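Local coordinates for SAM-dependent methyltransferase (Streptococcus pneumoniae, PDB 3KR9), which probably transfers a methyl group from S-adenosylmethionine to N1 of adenine 22 in tRNA, using a class I Rossmann-like fold, at residues 7-12 against 27-32; 79-84 against 109-114. One frame throughout, in Å; residues are numbered along the deposited sequence.

Contact 1 (7-12 against 27-32); sequences ELVASF and AYLPIE
Leu29 reaches across to the helix 4-10 with both methyls of its forked end, each meeting a different residue. Its CD1 lies 4.0 Å from CB of Ala10, while CD2 approaches CG1 of Val9 at 4.3 Å, a looser touch. The forked end is thus set against two successive side chains, Val9 and Ala10, both of which leave their helix in the direction of helix 28-35. What brings the fork there is the first torsion of Leu29: CG stands anti to the backbone N (chi1 169°), which sends the side chain across the gap between backbones, where the nearest CA atoms, those of Ala10 and Leu29, are 7.4 Å apart. The small methyl of Ala10 takes one branch and the branched Val9 the other. No hydrogen bond crosses here; the packing is purely apolar and modest in area, 129 Å² with both sides summed.

At the margin, Glu7 OE2 and Glu32 OE2 come within 4.7 Å of each other. These like charges are probably reconciled by Arg36, whose NH2 makes a salt bridge with each. On the side of 7-12, Leu8 O accepts from both N and OG of Ser11, the hydroxyl at 2.6 Å.

The contact thus packs together the helices that precede and follow strand 17-22 along the chain. Val9 also touches Ile152 of strand 148-157, whereas the far flank of helix 28-35 meets helix 49-61 through Tyr28 and Ile31.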
loop_
_atom_site.group_PDB
_atom_site.type_symbol
_atom_site.label_atom_id
_atom_site.label_comp_id
_atom_site.label_asym_id
_atom_site.label_seq_id
_atom_site.Cartn_x
_atom_site.Cartn_y
_atom_site.Cartn_z
ATOM N N GLU A 7 -2.945 11.658 -0.109
ATOM C CA GLU A 7 -1.961 12.736 -0.003
ATOM C C GLU A 7 -0.632 12.195 0.572
ATOM O O GLU A 7 0.435 12.557 0.124
ATOM C CB GLU A 7 -2.534 13.863 0.899
ATOM C CG GLU A 7 -1.921 15.259 0.646
ATOM C CD GLU A 7 -2.464 15.977 -0.577
ATOM O OE1 GLU A 7 -3.625 16.530 -0.562
ATOM O OE2 GLU A 7 -1.706 16.063 -1.556
ATOM N N LEU A 8 -0.719 11.344 1.586
ATOM C CA LEU A 8 0.465 10.709 2.131
ATOM C C LEU A 8 1.171 9.809 1.102
ATOM O O LEU A 8 2.413 9.842 0.995
ATOM C CB LEU A 8 0.081 9.937 3.393
ATOM C CG LEU A 8 0.122 10.920 4.572
ATOM C CD1 LEU A 8 -0.309 12.337 4.220
ATOM C CD2 LEU A 8 -0.589 10.408 5.845
ATOM N N VAL A 9 0.386 9.023 0.346
ATOM C CA VAL A 9 0.890 8.212 -0.782
ATOM C C VAL A 9 1.602 9.122 -1.768
ATOM O O VAL A 9 2.796 8.912 -2.138
ATOM C CB VAL A 9 -0.268 7.425 -1.497
ATOM C CG1 VAL A 9 0.145 6.933 -2.897
ATOM C CG2 VAL A 9 -0.718 6.250 -0.656
ATOM N N ALA A 10 0.908 10.212 -2.096
ATOM C CA ALA A 10 1.405 11.228 -3.026
ATOM C C ALA A 10 2.776 11.729 -2.659
ATOM O O ALA A 10 3.529 12.171 -3.534
ATOM C CB ALA A 10 0.478 12.456 -2.974
ATOM N N SER A 11 3.050 11.779 -1.364
ATOM C CA SER A 11 4.267 12.519 -0.956
ATOM C C SER A 11 5.511 11.681 -1.258
ATOM O O SER A 11 6.654 12.210 -1.256
ATOM C CB SER A 11 4.232 12.863 0.499
ATOM O OG SER A 11 4.280 11.689 1.289
ATOM N N PHE A 12 5.294 10.389 -1.524
ATOM C CA PHE A 12 6.380 9.546 -1.913
ATOM C C PHE A 12 6.559 9.482 -3.406
ATOM O O PHE A 12 7.528 8.893 -3.872
ATOM C CB PHE A 12 6.257 8.169 -1.306
ATOM C CG PHE A 12 6.422 8.138 0.197
ATOM C CD1 PHE A 12 7.691 8.301 0.783
ATOM C CD2 PHE A 12 5.316 7.910 1.019
ATOM C CE1 PHE A 12 7.843 8.228 2.159
ATOM C CE2 PHE A 12 5.457 7.833 2.396
ATOM C CZ PHE A 12 6.722 7.990 2.967
ATOM N N ALA A 27 -9.344 8.800 -10.923
ATOM C CA ALA A 27 -8.130 9.458 -11.365
ATOM C C ALA A 27 -7.754 10.728 -10.545
ATOM O O ALA A 27 -6.962 11.556 -11.009
ATOM C CB ALA A 27 -8.182 9.719 -12.915
ATOM N N TYR A 28 -8.215 10.858 -9.294
ATOM C CA TYR A 28 -7.992 12.134 -8.577
ATOM C C TYR A 28 -6.493 12.283 -8.213
ATOM O O TYR A 28 -5.895 13.357 -8.270
ATOM C CB TYR A 28 -8.848 12.181 -7.311
ATOM C CG TYR A 28 -10.349 12.333 -7.599
ATOM C CD1 TYR A 28 -10.816 12.919 -8.792
ATOM C CD2 TYR A 28 -11.273 11.921 -6.663
ATOM C CE1 TYR A 28 -12.225 13.039 -9.037
ATOM C CE2 TYR A 28 -12.666 12.051 -6.868
ATOM C CZ TYR A 28 -13.129 12.608 -8.033
ATOM O OH TYR A 28 -14.504 12.738 -8.141
ATOM N N LEU A 29 -5.868 11.173 -7.863
ATOM C CA LEU A 29 -4.447 11.226 -7.492
ATOM C C LEU A 29 -3.541 11.675 -8.670
ATOM O O LEU A 29 -2.800 12.695 -8.573
ATOM C CB LEU A 29 -4.017 9.897 -6.861
ATOM C CG LEU A 29 -2.513 9.690 -6.645
ATOM C CD1 LEU A 29 -2.072 10.681 -5.544
ATOM C CD2 LEU A 29 -2.269 8.202 -6.202
ATOM N N PRO A 30 -3.587 10.954 -9.791
ATOM C CA PRO A 30 -2.836 11.454 -10.934
ATOM C C PRO A 30 -3.209 12.887 -11.406
ATOM O O PRO A 30 -2.311 13.665 -11.769
ATOM C CB PRO A 30 -3.092 10.414 -12.051
ATOM C CG PRO A 30 -4.219 9.532 -11.523
ATOM C CD PRO A 30 -4.245 9.650 -10.046
ATOM N N ILE A 31 -4.508 13.206 -11.442
ATOM C CA ILE A 31 -4.928 14.544 -11.793
ATOM C C ILE A 31 -4.283 15.606 -10.890
ATOM O O ILE A 31 -3.647 16.548 -11.373
ATOM C CB ILE A 31 -6.457 14.673 -11.816
ATOM C CG1 ILE A 31 -7.033 13.848 -12.979
ATOM C CG2 ILE A 31 -6.874 16.190 -11.848
ATOM C CD1 ILE A 31 -8.603 13.741 -12.995
ATOM N N GLU A 32 -4.417 15.420 -9.596
ATOM C CA GLU A 32 -3.791 16.246 -8.631
ATOM C C GLU A 32 -2.268 16.410 -8.831
ATOM O O GLU A 32 -1.751 17.533 -8.741
ATOM C CB GLU A 32 -4.023 15.631 -7.252
ATOM C CG GLU A 32 -3.221 16.369 -6.189
ATOM C CD GLU A 32 -3.718 17.825 -5.955
ATOM O OE1 GLU A 32 -4.873 18.148 -6.316
ATOM O OE2 GLU A 32 -2.938 18.605 -5.364
#

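Contact 2 (79-84 against 109-114); sequences FEETDQ and LANVER
Phe79 packs its ring against Val112 and Leu109, joining two connections of the Rossmann-like sheet: the loop leading to strand 87-93 and the type I beta turn 109-112 ahead of strand 114-119. CE1 of Phe79 lies 4.1 Å from CG2 of Val112, and CZ is a looser 4.5 Å from CD2 of Leu109; both methyls come at the ring obliquely. The ring gets there because CG sits between the backbone N and the carbonyl carbon (chi1 86°), which turns the ring toward 109-112. Val112 meets it with the methyl that stands beside its own backbone N. Ile88 of strand 87-93 touches all three side chains, which are buried.

On the solvent side the partners are polar but do not bond directly. Glu81 bends at chi2, which brings its carboxylate across Asn111 at a slant, the carboxylate and amide planes 24° apart, and OE1 rests 3.8 Å from Asn111 CB. A water between them accepts a weak bond from Asn111 ND2 and lies 3.3 Å from Glu81 OE1, also a weak contact.

Within 79-84 the short 3-10 segment is tied back by its own acid: Asp83, which also forms a salt bridge with Arg71, receives the backbone N-H of Glu80. That bond, Glu80 N to Asp83 OD2, is 2.8 Å long, bends to 144° at the hydrogen, and enters on the anti side of the carboxylate.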
loop_
_atom_site.group_PDB
_atom_site.type_symbol
_atom_site.label_atom_id
_atom_site.label_comp_id
_atom_site.label_asym_id
_atom_site.label_seq_id
_atom_site.Cartn_x
_atom_site.Cartn_y
_atom_site.Cartn_z
ATOM N N PHE A 79 0.150 -1.352 -18.100
ATOM C CA PHE A 79 1.327 -0.757 -18.674
ATOM C C PHE A 79 2.282 -1.754 -19.299
ATOM O O PHE A 79 2.099 -2.986 -19.179
ATOM C CB PHE A 79 2.062 0.133 -17.653
ATOM C CG PHE A 79 3.060 -0.617 -16.759
ATOM C CD1 PHE A 79 4.398 -0.199 -16.695
ATOM C CD2 PHE A 79 2.658 -1.713 -15.981
ATOM C CE1 PHE A 79 5.309 -0.833 -15.879
ATOM C CE2 PHE A 79 3.594 -2.353 -15.128
ATOM C CZ PHE A 79 4.919 -1.905 -15.080
ATOM N N GLU A 80 3.251 -1.179 -20.022
ATOM C CA GLU A 80 4.260 -1.895 -20.802
ATOM C C GLU A 80 5.598 -1.144 -20.670
ATOM O O GLU A 80 5.604 0.031 -20.303
ATOM C CB GLU A 80 3.848 -1.917 -22.280
ATOM C CG GLU A 80 2.468 -2.455 -22.518
ATOM C CD GLU A 80 2.391 -3.948 -22.349
ATOM O OE1 GLU A 80 3.439 -4.577 -22.063
ATOM O OE2 GLU A 80 1.269 -4.492 -22.503
ATOM N N GLU A 81 6.719 -1.820 -20.982
ATOM C CA GLU A 81 8.059 -1.245 -20.831
ATOM C C GLU A 81 8.133 0.063 -21.547
ATOM O O GLU A 81 8.823 0.996 -21.093
ATOM C CB GLU A 81 9.157 -2.162 -21.406
ATOM C CG GLU A 81 9.342 -3.486 -20.663
ATOM C CD GLU A 81 9.756 -3.262 -19.224
ATOM O OE1 GLU A 81 10.493 -2.288 -18.953
ATOM O OE2 GLU A 81 9.322 -4.028 -18.353
ATOM N N THR A 82 7.443 0.128 -22.689
ATOM C CA THR A 82 7.530 1.288 -23.543
ATOM C C THR A 82 6.927 2.525 -22.856
ATOM O O THR A 82 7.289 3.663 -23.175
ATOM C CB THR A 82 6.848 1.055 -24.915
ATOM O OG1 THR A 82 7.068 2.208 -25.751
ATOM C CG2 THR A 82 5.354 0.873 -24.746
ATOM N N ASP A 83 6.054 2.318 -21.869
ATOM C CA ASP A 83 5.476 3.487 -21.162
ATOM C C ASP A 83 6.496 4.242 -20.273
ATOM O O ASP A 83 6.255 5.391 -19.928
ATOM C CB ASP A 83 4.217 3.096 -20.348
ATOM C CG ASP A 83 3.119 2.513 -21.216
ATOM O OD1 ASP A 83 2.734 3.170 -22.195
ATOM O OD2 ASP A 83 2.641 1.394 -20.923
ATOM N N GLN A 84 7.640 3.615 -19.912
ATOM C CA GLN A 84 8.641 4.298 -19.056
ATOM C C GLN A 84 8.130 4.709 -17.697
ATOM O O GLN A 84 8.547 5.727 -17.154
ATOM C CB GLN A 84 9.087 5.603 -19.700
ATOM C CG GLN A 84 9.315 5.457 -21.154
ATOM C CD GLN A 84 10.754 5.368 -21.468
ATOM O OE1 GLN A 84 11.400 4.342 -21.238
ATOM N NE2 GLN A 84 11.299 6.466 -21.984
ATOM N N LEU A 109 8.474 -5.071 -13.739
ATOM C CA LEU A 109 8.780 -4.208 -12.634
ATOM C C LEU A 109 10.271 -3.842 -12.556
ATOM O O LEU A 109 10.619 -2.905 -11.847
ATOM C CB LEU A 109 8.366 -4.898 -11.355
ATOM C CG LEU A 109 6.885 -5.143 -11.150
ATOM C CD1 LEU A 109 6.675 -5.838 -9.791
ATOM C CD2 LEU A 109 6.110 -3.803 -11.217
ATOM N N ALA A 110 11.150 -4.569 -13.268
ATOM C CA ALA A 110 12.598 -4.319 -13.092
ATOM C C ALA A 110 12.975 -2.837 -13.376
ATOM O O ALA A 110 13.841 -2.275 -12.712
ATOM C CB ALA A 110 13.429 -5.263 -13.966
ATOM N N ASN A 111 12.317 -2.192 -14.341
ATOM C CA ASN A 111 12.721 -0.844 -14.700
ATOM C C ASN A 111 11.867 0.252 -13.982
ATOM O O ASN A 111 11.921 1.445 -14.310
ATOM C CB ASN A 111 12.690 -0.690 -16.227
ATOM C CG ASN A 111 13.673 0.329 -16.734
ATOM O OD1 ASN A 111 14.654 0.679 -16.068
ATOM N ND2 ASN A 111 13.410 0.834 -17.931
ATOM N N VAL A 112 11.100 -0.149 -12.980
ATOM C CA VAL A 112 10.339 0.819 -12.171
ATOM C C VAL A 112 11.187 1.154 -10.975
ATOM O O VAL A 112 11.700 0.235 -10.377
ATOM C CB VAL A 112 8.957 0.194 -11.770
ATOM C CG1 VAL A 112 8.162 1.111 -10.831
ATOM C CG2 VAL A 112 8.135 -0.104 -13.054
ATOM N N GLU A 113 11.374 2.453 -10.633
ATOM C CA GLU A 113 12.251 2.826 -9.514
ATOM C C GLU A 113 11.580 2.515 -8.183
ATOM O O GLU A 113 12.212 2.042 -7.214
ATOM C CB GLU A 113 12.594 4.347 -9.534
ATOM C CG GLU A 113 13.167 4.862 -10.864
ATOM C CD GLU A 113 13.143 6.383 -10.978
ATOM O OE1 GLU A 113 12.594 7.079 -10.101
ATOM O OE2 GLU A 113 13.651 6.895 -11.986
ATOM N N ARG A 114 10.281 2.785 -8.131
ATOM C CA ARG A 114 9.628 2.807 -6.852
ATOM C C ARG A 114 8.129 2.365 -6.919
ATOM O O ARG A 114 7.425 2.671 -7.886
ATOM C CB ARG A 114 9.773 4.227 -6.277
ATOM C CG ARG A 114 9.068 4.415 -4.936
ATOM C CD ARG A 114 9.294 5.878 -4.448
ATOM N NE ARG A 114 10.632 6.039 -3.864
ATOM C CZ ARG A 114 10.955 7.065 -3.084
ATOM N NH1 ARG A 114 10.050 8.000 -2.860
ATOM N NH2 ARG A 114 12.181 7.174 -2.554
HETATM O O HOH W 1 10.292 1.012 -19.097
#

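In the fold
Along the chain the two contacts come in series, contact 1 closing before contact 2 opens, and their centres lie about 19 Å apart. Both lie on connections of the same seven-stranded mixed sheet. Contact 1 pairs the helices that precede and follow strand 17-22; contact 2 joins the connections entering strands 87-93 and 114-119, which are neighbours in the sheet, with 87-93 next to 17-22. The direct tie between them is a probable hydrogen bond, Phe12 O to Arg114 NH1 at 2.9 Å, and Arg114 NE also makes a salt bridge with Glu156 of strand 148-157. Together they fasten connections at different places round the sheet, one helical and one made of loops, in the Rossmann-like domain.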